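Local coordinates for protein 455aa long hypothetical phospho-sugar mutase (Sulfolobus tokodaii, PDB 2F7L) that converts glucosamine and galactosamine 6-phosphates to their 1-phosphates, a step in making UDP-N-acetylglucosamine and UDP-N-acetylgalactosamine, at residues 39-44 with 86-91; 262-267 with 323-328; 280-285 with 303-308. One frame throughout, in Å; residues are numbered along the deposited sequence.

Starting from the N terminus, contact 1 closes first. It joins strand 39-44 to the start of strand 90-94 in alpha/beta/alpha domain I, and the loop between them holds helices 50-63 and 76-86. Much later comes domain III, where the other two contacts lie. Contact 2 sets helix 259-272 against strand 323-326. Contact 3 is nested inside that loop and pairs strand 280-284 with strand 301-305. Contacts 2 and 3 touch, since strands 280-284 and 323-326 are neighbours in one sheet: Thr283 OG1 lies 2.7 Å from Phe325 O, probably hydrogen-bonded. Contact 1 stands apart, its centre about 28 Å from the centre of each of the others.

Contact 1 (39-44 with 86-91); sequences KILVGR and LGYDGG
Lys39 to Leu41 and Asp89 to Gly91 meet near the start of a parallel strand pair in the sheet of alpha/beta/alpha domain I. Helix 76-86 has just ended, and Gly87, with a phi of 97°, turns the chain out of it. Two bonds then tie Lys39 to Asp89. Asp89 N donates to Lys39 O at 2.7 Å, in the carbonyl plane. In return Lys39 N donates to the anti lone pair of Asp89 OD2 at 2.8 Å, almost straight at 173°. Asp89 CG stands beside its own backbone N (chi1 -77°), and this brings the carboxylate round to Lys39. Further on, Leu41 N bonds to Gly90 O at 3.1 Å. The Tyr88 ring lies against Leu41: Leu41 CB sits over the ring centre, 3.7 Å from the centroid, in a CH-pi contact. The Lys39 carbonyl meets the ring edge. Ile40 points to the other face of the sheet, with CG2 3.6 Å from Gly91 CA. Outside the pair, Tyr88 OH bonds to Glu148 and Lys39 NZ forms a salt bridge with Glu67. Strand 67-73 flanks strand 39-44 on its other side, and helix 50-63 packs on Val42.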
loop_
_atom_site.group_PDB
_atom_site.type_symbol
_atom_site.label_atom_id
_atom_site.label_comp_id
_atom_site.label_asym_id
_atom_site.label_seq_id
_atom_site.Cartn_x
_atom_site.Cartn_y
_atom_site.Cartn_z
ATOM N N LYS A 39 20.491 -14.022 -7.355
ATOM C CA LYS A 39 20.718 -12.607 -7.596
ATOM C C LYS A 39 19.677 -11.805 -6.857
ATOM O O LYS A 39 18.502 -11.859 -7.208
ATOM C CB LYS A 39 20.660 -12.344 -9.099
ATOM C CG LYS A 39 21.821 -12.952 -9.858
ATOM C CD LYS A 39 21.538 -12.956 -11.327
ATOM C CE LYS A 39 22.801 -13.207 -12.114
ATOM N NZ LYS A 39 23.581 -14.302 -11.479
ATOM N N ILE A 40 20.113 -11.069 -5.835
ATOM C CA ILE A 40 19.185 -10.299 -5.005
ATOM C C ILE A 40 19.402 -8.811 -5.003
ATOM O O ILE A 40 20.486 -8.334 -4.700
ATOM C CB ILE A 40 19.208 -10.772 -3.516
ATOM C CG1 ILE A 40 18.853 -12.258 -3.409
ATOM C CG2 ILE A 40 18.227 -9.953 -2.705
ATOM C CD1 ILE A 40 17.497 -12.607 -3.941
ATOM N N LEU A 41 18.347 -8.072 -5.304
ATOM C CA LEU A 41 18.430 -6.618 -5.349
ATOM C C LEU A 41 18.081 -6.007 -3.980
ATOM O O LEU A 41 17.033 -6.306 -3.410
ATOM C CB LEU A 41 17.462 -6.109 -6.414
ATOM C CG LEU A 41 17.649 -4.747 -7.084
ATOM C CD1 LEU A 41 16.313 -4.038 -7.106
ATOM C CD2 LEU A 41 18.672 -3.899 -6.359
ATOM N N VAL A 42 18.952 -5.151 -3.458
ATOM C CA VAL A 42 18.716 -4.505 -2.166
ATOM C C VAL A 42 18.499 -3.007 -2.341
ATOM O O VAL A 42 19.321 -2.337 -2.945
ATOM C CB VAL A 42 19.914 -4.704 -1.207
ATOM C CG1 VAL A 42 19.636 -4.021 0.111
ATOM C CG2 VAL A 42 20.186 -6.191 -1.002
ATOM N N GLY A 43 17.397 -2.481 -1.814
ATOM C CA GLY A 43 17.115 -1.052 -1.946
ATOM C C GLY A 43 16.560 -0.491 -0.650
ATOM O O GLY A 43 16.358 -1.256 0.288
ATOM N N ARG A 44 16.300 0.817 -0.578
ATOM C CA ARG A 44 15.787 1.414 0.673
ATOM C C ARG A 44 14.991 2.700 0.522
ATOM O O ARG A 44 15.108 3.411 -0.473
ATOM C CB ARG A 44 16.939 1.706 1.636
ATOM C CG ARG A 44 17.715 2.969 1.309
ATOM C CD ARG A 44 18.934 3.058 2.196
ATOM N NE ARG A 44 19.131 4.405 2.714
ATOM C CZ ARG A 44 19.896 5.327 2.135
ATOM N NH1 ARG A 44 20.551 5.041 1.005
ATOM N NH2 ARG A 44 20.002 6.539 2.686
ATOM N N LEU A 86 13.722 -6.954 -14.183
ATOM C CA LEU A 86 15.145 -6.870 -14.453
ATOM C C LEU A 86 15.908 -8.175 -14.308
ATOM O O LEU A 86 17.119 -8.208 -14.495
ATOM C CB LEU A 86 15.752 -5.765 -13.587
ATOM C CG LEU A 86 16.268 -4.530 -14.341
ATOM C CD1 LEU A 86 15.478 -4.280 -15.573
ATOM C CD2 LEU A 86 16.224 -3.327 -13.438
ATOM N N GLY A 87 15.191 -9.249 -13.987
ATOM C CA GLY A 87 15.808 -10.565 -13.851
ATOM C C GLY A 87 16.194 -11.073 -12.471
ATOM O O GLY A 87 16.670 -12.183 -12.339
ATOM N N TYR A 88 15.992 -10.291 -11.423
ATOM C CA TYR A 88 16.390 -10.739 -10.093
ATOM C C TYR A 88 15.653 -11.949 -9.548
ATOM O O TYR A 88 14.548 -12.267 -9.964
ATOM C CB TYR A 88 16.283 -9.576 -9.121
ATOM C CG TYR A 88 17.318 -8.517 -9.413
ATOM C CD1 TYR A 88 18.651 -8.686 -9.021
ATOM C CD2 TYR A 88 16.973 -7.355 -10.108
ATOM C CE1 TYR A 88 19.605 -7.735 -9.309
ATOM C CE2 TYR A 88 17.920 -6.390 -10.404
ATOM C CZ TYR A 88 19.237 -6.590 -10.005
ATOM O OH TYR A 88 20.179 -5.659 -10.349
ATOM N N ASP A 89 16.282 -12.626 -8.601
ATOM C CA ASP A 89 15.691 -13.797 -7.982
ATOM C C ASP A 89 14.797 -13.388 -6.812
ATOM O O ASP A 89 14.113 -14.229 -6.220
ATOM C CB ASP A 89 16.801 -14.718 -7.501
ATOM C CG ASP A 89 17.418 -15.494 -8.628
ATOM O OD1 ASP A 89 16.676 -16.290 -9.237
ATOM O OD2 ASP A 89 18.626 -15.320 -8.911
ATOM N N GLY A 90 14.830 -12.093 -6.498
ATOM C CA GLY A 90 14.058 -11.512 -5.415
ATOM C C GLY A 90 14.792 -10.278 -4.899
ATOM O O GLY A 90 15.821 -9.868 -5.444
ATOM N N GLY A 91 14.274 -9.669 -3.844
ATOM C CA GLY A 91 14.943 -8.516 -3.295
ATOM C C GLY A 91 14.511 -8.250 -1.872
ATOM O O GLY A 91 13.556 -8.847 -1.374
#

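Contact 2 (262-267 with 323-328); sequences SGTLLS and AGFEEN
The Phe325 ring lies with one face against the backbone of Gly263 and Thr264. Gly263 CA stands 3.5 Å above the ring plane, offset toward the rim, and makes a CH-pi contact with the centroid at 3.7 Å. Thr264 N is over the same face, also nearer the rim. Ser267 OG comes in obliquely, 4.1 Å from Phe325 CE1. Thr264 OG1 reaches Phe325 CZ at 3.9 Å, although the Thr264 side chain starts away from the strand; this hydroxyl bonds to Asp260 O, one turn back in its own helix. Phe325 points to the helix, and CG lies between the backbone N and the carbonyl carbon (chi1 70°), which turns one ring face to Gly263. Gly263 has no side chain, and a CB there would point toward the strand and run into Phe325 CD2. Helix 259-272 belongs to one of the two helix layers that sandwich the sheet of alpha/beta/alpha domain III. The segments of helix 259-272 and strand 323-326 run antiparallel, at 172°, with axes 8.5 Å apart. Ala323, two residues before Phe325, also points to the helix, and its CB lies 4.4 Å from Ser267 OG. Ile281, Val291 and Phe331 pack on Phe325 as well. Glu326 points away from the helix. Its OE2 takes Asn328 ND2 from above the carboxylate plane at 3.1 Å and also bonds to Ser309 OG.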
loop_
_atom_site.group_PDB
_atom_site.type_symbol
_atom_site.label_atom_id
_atom_site.label_comp_id
_atom_site.label_asym_id
_atom_site.label_seq_id
_atom_site.Cartn_x
_atom_site.Cartn_y
_atom_site.Cartn_z
ATOM N N SER A 262 -10.801 6.999 -4.780
ATOM C CA SER A 262 -9.960 7.046 -5.962
ATOM C C SER A 262 -9.644 5.650 -6.481
ATOM O O SER A 262 -9.281 5.485 -7.646
ATOM C CB SER A 262 -8.665 7.809 -5.675
ATOM O OG SER A 262 -7.961 7.250 -4.591
ATOM N N GLY A 263 -9.788 4.647 -5.624
ATOM C CA GLY A 263 -9.514 3.288 -6.044
ATOM C C GLY A 263 -10.630 2.879 -6.970
ATOM O O GLY A 263 -10.431 2.148 -7.939
ATOM N N THR A 264 -11.824 3.375 -6.660
ATOM C CA THR A 264 -13.031 3.091 -7.438
ATOM C C THR A 264 -12.963 3.755 -8.823
ATOM O O THR A 264 -13.220 3.118 -9.837
ATOM C CB THR A 264 -14.293 3.579 -6.661
ATOM O OG1 THR A 264 -14.514 2.731 -5.529
ATOM C CG2 THR A 264 -15.517 3.561 -7.553
ATOM N N LEU A 265 -12.612 5.038 -8.837
ATOM C CA LEU A 265 -12.462 5.821 -10.062
ATOM C C LEU A 265 -11.393 5.180 -10.957
ATOM O O LEU A 265 -11.565 5.067 -12.171
ATOM C CB LEU A 265 -12.038 7.246 -9.686
ATOM C CG LEU A 265 -12.952 8.444 -9.964
ATOM C CD1 LEU A 265 -14.391 8.008 -10.002
ATOM C CD2 LEU A 265 -12.740 9.510 -8.899
ATOM N N LEU A 266 -10.284 4.774 -10.340
ATOM C CA LEU A 266 -9.166 4.143 -11.033
ATOM C C LEU A 266 -9.552 2.743 -11.458
ATOM O O LEU A 266 -9.183 2.279 -12.537
ATOM C CB LEU A 266 -7.952 4.081 -10.113
ATOM C CG LEU A 266 -6.822 5.087 -10.357
ATOM C CD1 LEU A 266 -7.330 6.419 -10.907
ATOM C CD2 LEU A 266 -6.082 5.272 -9.056
ATOM N N SER A 267 -10.298 2.063 -10.602
ATOM C CA SER A 267 -10.745 0.714 -10.911
ATOM C C SER A 267 -11.620 0.817 -12.172
ATOM O O SER A 267 -11.679 -0.082 -13.009
ATOM C CB SER A 267 -11.539 0.162 -9.727
ATOM O OG SER A 267 -11.448 -1.248 -9.685
ATOM N N ALA A 323 -8.085 -5.092 -11.530
ATOM C CA ALA A 323 -7.236 -4.281 -10.657
ATOM C C ALA A 323 -7.545 -4.604 -9.202
ATOM O O ALA A 323 -8.401 -5.443 -8.912
ATOM C CB ALA A 323 -7.470 -2.790 -10.910
ATOM N N GLY A 324 -6.837 -3.949 -8.287
ATOM C CA GLY A 324 -7.085 -4.163 -6.878
ATOM C C GLY A 324 -6.755 -2.870 -6.179
ATOM O O GLY A 324 -6.101 -2.021 -6.763
ATOM N N PHE A 325 -7.235 -2.683 -4.958
ATOM C CA PHE A 325 -6.903 -1.484 -4.205
ATOM C C PHE A 325 -7.340 -1.580 -2.746
ATOM O O PHE A 325 -8.121 -2.465 -2.371
ATOM C CB PHE A 325 -7.492 -0.227 -4.858
ATOM C CG PHE A 325 -8.992 -0.122 -4.773
ATOM C CD1 PHE A 325 -9.807 -0.718 -5.734
ATOM C CD2 PHE A 325 -9.595 0.588 -3.734
ATOM C CE1 PHE A 325 -11.205 -0.606 -5.665
ATOM C CE2 PHE A 325 -10.977 0.703 -3.653
ATOM C CZ PHE A 325 -11.786 0.105 -4.623
ATOM N N GLU A 326 -6.789 -0.688 -1.922
ATOM C CA GLU A 326 -7.121 -0.624 -0.507
ATOM C C GLU A 326 -7.667 0.760 -0.233
ATOM O O GLU A 326 -7.373 1.688 -0.965
ATOM C CB GLU A 326 -5.891 -0.847 0.374
ATOM C CG GLU A 326 -5.374 -2.267 0.415
ATOM C CD GLU A 326 -4.936 -2.683 1.821
ATOM O OE1 GLU A 326 -5.786 -3.181 2.605
ATOM O OE2 GLU A 326 -3.737 -2.498 2.153
ATOM N N GLU A 327 -8.443 0.906 0.834
ATOM C CA GLU A 327 -9.017 2.198 1.171
ATOM C C GLU A 327 -7.958 3.198 1.631
ATOM O O GLU A 327 -8.202 4.408 1.694
ATOM C CB GLU A 327 -10.098 2.012 2.241
ATOM C CG GLU A 327 -9.739 1.085 3.390
ATOM C CD GLU A 327 -8.773 1.707 4.382
ATOM O OE1 GLU A 327 -9.002 2.876 4.761
ATOM O OE2 GLU A 327 -7.795 1.030 4.793
ATOM N N ASN A 328 -6.771 2.679 1.918
ATOM C CA ASN A 328 -5.655 3.495 2.390
ATOM C C ASN A 328 -4.763 4.090 1.286
ATOM O O ASN A 328 -3.714 4.644 1.584
ATOM C CB ASN A 328 -4.772 2.662 3.339
ATOM C CG ASN A 328 -4.141 1.424 2.652
ATOM O OD1 ASN A 328 -3.611 1.494 1.534
ATOM N ND2 ASN A 328 -4.186 0.294 3.343
#

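Contact 3 (280-285 with 303-308); sequences KIVTAV and DWTKVG
Strands 280-284 and 303-305 pair in parallel, with their axes 4.6 Å apart and 27° from alignment, and Val282, Thr283 and Ala284 face Asp303, Trp304 and Thr305. Asp303 uses both backbone polar atoms: its N donates to Ile281 O at 2.6 Å, and its O accepts from Thr283 N. Thr305 repeats this, accepting from Val285 N at 3.1 Å, but its own bond from N to Thr283 O is weak. Thr283 and Trp304 lie side by side on one face of the sheet. Thr283 OG1 is anti to the backbone N (chi1 -154°) and bonds to Phe325 O in the next strand. This turns Thr283 CG2 to the six-membered ring, 3.3 Å from Trp304 CZ3. Ala284 O meets the edge of that ring, 3.4 Å from CZ3 of Trp304, and Val285 CG1 lies 4.3 Å from Trp304 CB. Lys410 makes a cation-pi contact with Trp304. With an alanine in place of Trp304, the Thr283 methyl would probably lose its aromatic neighbour and Lys410 its cation-pi partner. On the opposite face Val282 CG1 packs on Thr305 CG2. Lys280 NZ stays 4.8 Å from Asp303 OD2, without contact, yet its charge probably eases the approach of Glu319 to that carboxylate. Beyond the strands Val285 CG2 and Val307 CG2 touch at 4.2 Å, their side chains crossing at about a right angle. The pair forms a beta-alpha-beta unit with helix 290-296, which packs on the Trp304 side. Helix 309-318, for which Gly308 is the N-cap residue, covers Val282 and Thr305. Strand 323-326 flanks strand 280-284 on its other edge.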
loop_
_atom_site.group_PDB
_atom_site.type_symbol
_atom_site.label_atom_id
_atom_site.label_comp_id
_atom_site.label_asym_id
_atom_site.label_seq_id
_atom_site.Cartn_x
_atom_site.Cartn_y
_atom_site.Cartn_z
ATOM N N LYS A 280 -13.776 -6.989 -13.115
ATOM C CA LYS A 280 -13.752 -7.544 -11.784
ATOM C C LYS A 280 -12.508 -7.033 -11.076
ATOM O O LYS A 280 -11.405 -7.090 -11.629
ATOM C CB LYS A 280 -13.677 -9.052 -11.883
ATOM C CG LYS A 280 -13.534 -9.754 -10.561
ATOM C CD LYS A 280 -12.949 -11.141 -10.756
ATOM C CE LYS A 280 -13.208 -11.655 -12.167
ATOM N NZ LYS A 280 -14.640 -11.451 -12.572
ATOM N N ILE A 281 -12.693 -6.554 -9.849
ATOM C CA ILE A 281 -11.605 -6.033 -9.056
ATOM C C ILE A 281 -11.649 -6.631 -7.655
ATOM O O ILE A 281 -12.670 -7.175 -7.246
ATOM C CB ILE A 281 -11.682 -4.489 -9.001
ATOM C CG1 ILE A 281 -12.940 -4.034 -8.251
ATOM C CG2 ILE A 281 -11.695 -3.926 -10.433
ATOM C CD1 ILE A 281 -12.828 -4.073 -6.758
ATOM N N VAL A 282 -10.530 -6.544 -6.934
ATOM C CA VAL A 282 -10.406 -7.069 -5.572
ATOM C C VAL A 282 -10.243 -5.893 -4.624
ATOM O O VAL A 282 -9.656 -4.882 -4.983
ATOM C CB VAL A 282 -9.143 -7.953 -5.435
ATOM C CG1 VAL A 282 -8.995 -8.475 -4.014
ATOM C CG2 VAL A 282 -9.210 -9.099 -6.412
ATOM N N THR A 283 -10.785 -6.000 -3.421
ATOM C CA THR A 283 -10.603 -4.942 -2.424
ATOM C C THR A 283 -10.884 -5.482 -1.027
ATOM O O THR A 283 -11.573 -6.493 -0.863
ATOM C CB THR A 283 -11.483 -3.703 -2.693
ATOM O OG1 THR A 283 -10.851 -2.560 -2.103
ATOM C CG2 THR A 283 -12.862 -3.865 -2.078
ATOM N N ALA A 284 -10.332 -4.827 -0.019
ATOM C CA ALA A 284 -10.530 -5.286 1.344
ATOM C C ALA A 284 -11.828 -4.764 1.960
ATOM O O ALA A 284 -12.329 -3.673 1.638
ATOM C CB ALA A 284 -9.340 -4.902 2.206
ATOM N N VAL A 285 -12.359 -5.579 2.860
ATOM C CA VAL A 285 -13.592 -5.278 3.571
ATOM C C VAL A 285 -13.547 -3.940 4.300
ATOM O O VAL A 285 -14.547 -3.504 4.848
ATOM C CB VAL A 285 -13.912 -6.411 4.568
ATOM C CG1 VAL A 285 -14.417 -7.643 3.808
ATOM C CG2 VAL A 285 -12.658 -6.763 5.369
ATOM N N ASP A 303 -14.608 -8.126 -5.776
ATOM C CA ASP A 303 -14.361 -9.305 -4.968
ATOM C C ASP A 303 -13.817 -8.873 -3.622
ATOM O O ASP A 303 -12.677 -8.443 -3.524
ATOM C CB ASP A 303 -13.356 -10.217 -5.661
ATOM C CG ASP A 303 -13.992 -11.060 -6.740
ATOM O OD1 ASP A 303 -14.945 -11.812 -6.422
ATOM O OD2 ASP A 303 -13.539 -10.975 -7.904
ATOM N N TRP A 304 -14.626 -8.975 -2.583
ATOM C CA TRP A 304 -14.186 -8.561 -1.256
ATOM C C TRP A 304 -13.166 -9.528 -0.693
ATOM O O TRP A 304 -13.207 -10.706 -1.007
ATOM C CB TRP A 304 -15.385 -8.453 -0.313
ATOM C CG TRP A 304 -16.329 -7.376 -0.723
ATOM C CD1 TRP A 304 -17.501 -7.528 -1.409
ATOM C CD2 TRP A 304 -16.167 -5.967 -0.510
ATOM N NE1 TRP A 304 -18.078 -6.300 -1.638
ATOM C CE2 TRP A 304 -17.282 -5.325 -1.097
ATOM C CE3 TRP A 304 -15.191 -5.185 0.120
ATOM C CZ2 TRP A 304 -17.448 -3.930 -1.072
ATOM C CZ3 TRP A 304 -15.355 -3.796 0.148
ATOM C CH2 TRP A 304 -16.477 -3.185 -0.443
ATOM N N THR A 305 -12.254 -9.036 0.141
ATOM C CA THR A 305 -11.231 -9.902 0.709
ATOM C C THR A 305 -10.684 -9.400 2.047
ATOM O O THR A 305 -11.104 -8.364 2.540
ATOM C CB THR A 305 -10.070 -10.099 -0.322
ATOM O OG1 THR A 305 -9.134 -11.054 0.180
ATOM C CG2 THR A 305 -9.361 -8.793 -0.609
ATOM N N LYS A 306 -9.765 -10.154 2.638
ATOM C CA LYS A 306 -9.153 -9.788 3.909
ATOM C C LYS A 306 -8.413 -8.471 3.759
ATOM O O LYS A 306 -8.167 -7.993 2.647
ATOM C CB LYS A 306 -8.141 -10.859 4.362
ATOM C CG LYS A 306 -8.725 -12.241 4.502
ATOM C CD LYS A 306 -7.678 -13.354 4.753
ATOM C CE LYS A 306 -8.299 -14.819 4.606
ATOM N NZ LYS A 306 -8.536 -15.322 3.174
ATOM N N VAL A 307 -8.071 -7.891 4.902
ATOM C CA VAL A 307 -7.306 -6.659 4.955
ATOM C C VAL A 307 -5.846 -7.063 4.755
ATOM O O VAL A 307 -5.365 -8.008 5.397
ATOM C CB VAL A 307 -7.447 -5.983 6.339
ATOM C CG1 VAL A 307 -6.409 -4.882 6.503
ATOM C CG2 VAL A 307 -8.864 -5.441 6.505
ATOM N N GLY A 308 -5.143 -6.356 3.870
ATOM C CA GLY A 308 -3.738 -6.662 3.604
ATOM C C GLY A 308 -3.364 -6.524 2.133
ATOM O O GLY A 308 -3.953 -7.192 1.268
#